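Local coordinates for protein rusticyanin (Thiobacillus ferrooxidans, PDB 2CAK) that carries electrons from cytochrome c552 to the A-type oxidase in the periplasm, using a single bound copper ion, at residues N77-G81 against F82-F86. Sequence-based numbering, arbitrary orientation.
Sequences NTNKG and FGHSF. With CU1 (copper (I) ion), chain B.
Asn79 and His84 meet with their flat groups nearly coplanar, amide and imidazole planes 16° apart, and the outer end of the Asn79 amide faces the NE2 side of the ring, while His84 ND1 binds the copper ion at 2.1 Å. Asn79 is thus a second-shell neighbour, consistent with a part in fixing the rotation of this ligand. Asn77 comes to the same ring differently: its amide plane stands 88° from the imidazole, and its end meets the edge near CD2. With CG of Asn77 anti to the backbone N, the end of that amide also lies close to Phe82 O. The backbone between makes a type II beta turn from Asn79 to Phe82, closed by a weak but nearly straight hydrogen bond from Phe82 N to Asn79 O (3.5 Å); Gly81 takes the positive phi expected at its third position. Phe82 lies alongside Asn79, ring and amide planes 11° apart, with the outer end of the amide beside CD1 of the ring. Replacing Phe82 by an alanine would probably leave the amide of Asn79 without this flank and freer to turn away from His84. The Phe82 ring also meets that of Phe50, and His142, Cys137 and Met147 complete the copper site of this cupredoxin fold. The whole loop links strand 70-77 of one sheet to strand 87-89 of the other, with Asn77 and His84 both resting on Ala43 of strand 36-43.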
loop_
_atom_site.group_PDB
_atom_site.type_symbol
_atom_site.label_atom_id
_atom_site.label_comp_id
_atom_site.label_asym_id
_atom_site.label_seq_id
_atom_site.Cartn_x
_atom_site.Cartn_y
_atom_site.Cartn_z
ATOM N N ASN A 77 4.779 -3.489 6.925
ATOM C CA ASN A 77 3.789 -3.704 7.928
ATOM C C ASN A 77 4.363 -3.322 9.303
ATOM O O ASN A 77 5.136 -4.076 9.904
ATOM C CB ASN A 77 3.282 -5.148 7.987
ATOM C CG ASN A 77 2.291 -5.402 9.104
ATOM O OD1 ASN A 77 2.149 -6.581 9.590
ATOM N ND2 ASN A 77 1.626 -4.401 9.559
ATOM N N THR A 78 3.932 -2.167 9.813
ATOM C CA THR A 78 4.349 -1.633 11.084
ATOM C C THR A 78 3.417 -1.915 12.251
ATOM O O THR A 78 3.618 -1.453 13.360
ATOM C CB THR A 78 4.607 -0.105 10.961
ATOM O OG1 THR A 78 3.516 0.554 10.295
ATOM C CG2 THR A 78 5.866 0.153 10.140
ATOM N N ASN A 79 2.360 -2.659 12.019
ATOM C CA ASN A 79 1.292 -2.812 13.012
ATOM C C ASN A 79 1.450 -4.080 13.807
ATOM O O ASN A 79 1.218 -5.172 13.302
ATOM C CB ASN A 79 -0.062 -2.755 12.287
ATOM C CG ASN A 79 -1.227 -2.575 13.254
ATOM O OD1 ASN A 79 -1.192 -2.014 14.382
ATOM N ND2 ASN A 79 -2.298 -3.057 12.775
ATOM N N LYS A 80 1.819 -3.958 15.069
ATOM C CA LYS A 80 1.947 -5.130 15.926
ATOM C C LYS A 80 0.652 -5.920 15.974
ATOM O O LYS A 80 -0.435 -5.358 16.154
ATOM C CB LYS A 80 2.432 -4.654 17.326
ATOM C CG LYS A 80 3.793 -3.958 17.237
ATOM C CD LYS A 80 4.492 -3.787 18.571
ATOM C CE LYS A 80 5.949 -3.364 18.463
ATOM N NZ LYS A 80 6.427 -3.292 17.059
ATOM N N GLY A 81 0.744 -7.231 15.867
ATOM C CA GLY A 81 -0.350 -8.166 16.061
ATOM C C GLY A 81 -1.150 -8.540 14.827
ATOM O O GLY A 81 -2.023 -9.421 14.905
ATOM N N PHE A 82 -0.930 -7.901 13.697
ATOM C CA PHE A 82 -1.723 -8.076 12.500
ATOM C C PHE A 82 -0.830 -8.282 11.285
ATOM O O PHE A 82 0.195 -7.648 11.181
ATOM C CB PHE A 82 -2.616 -6.850 12.238
ATOM C CG PHE A 82 -3.635 -6.718 13.352
ATOM C CD1 PHE A 82 -3.371 -5.981 14.499
ATOM C CD2 PHE A 82 -4.833 -7.387 13.251
ATOM C CE1 PHE A 82 -4.306 -5.905 15.507
ATOM C CE2 PHE A 82 -5.807 -7.271 14.253
ATOM C CZ PHE A 82 -5.536 -6.530 15.372
ATOM N N GLY A 83 -1.255 -9.120 10.372
ATOM C CA GLY A 83 -0.570 -9.369 9.122
ATOM C C GLY A 83 -1.203 -8.834 7.869
ATOM O O GLY A 83 -1.598 -9.572 6.940
ATOM N N HIS A 84 -1.305 -7.540 7.738
ATOM C CA HIS A 84 -2.018 -6.846 6.673
ATOM C C HIS A 84 -1.418 -7.143 5.317
ATOM O O HIS A 84 -0.228 -7.441 5.177
ATOM C CB HIS A 84 -1.893 -5.336 6.943
ATOM C CG HIS A 84 -2.467 -4.841 8.222
ATOM N ND1 HIS A 84 -3.810 -4.648 8.469
ATOM C CD2 HIS A 84 -1.800 -4.436 9.337
ATOM C CE1 HIS A 84 -3.913 -4.151 9.688
ATOM N NE2 HIS A 84 -2.708 -4.017 10.272
ATOM N N SER A 85 -2.243 -6.999 4.295
ATOM C CA SER A 85 -1.780 -7.131 2.912
ATOM C C SER A 85 -1.965 -5.813 2.163
ATOM O O SER A 85 -2.622 -4.889 2.645
ATOM C CB SER A 85 -2.517 -8.240 2.148
ATOM O OG SER A 85 -3.869 -7.917 1.877
ATOM N N PHE A 86 -1.405 -5.703 0.976
ATOM C CA PHE A 86 -1.541 -4.560 0.080
ATOM C C PHE A 86 -1.825 -5.120 -1.318
ATOM O O PHE A 86 -0.929 -5.665 -1.962
ATOM C CB PHE A 86 -0.270 -3.708 0.089
ATOM C CG PHE A 86 -0.343 -2.434 -0.728
ATOM C CD1 PHE A 86 -0.582 -1.210 -0.097
ATOM C CD2 PHE A 86 -0.184 -2.395 -2.083
ATOM C CE1 PHE A 86 -0.665 -0.049 -0.820
ATOM C CE2 PHE A 86 -0.292 -1.213 -2.771
ATOM C CZ PHE A 86 -0.511 -0.016 -2.185
HETATM CU CU CU1 B . -5.453 -5.036 7.290
#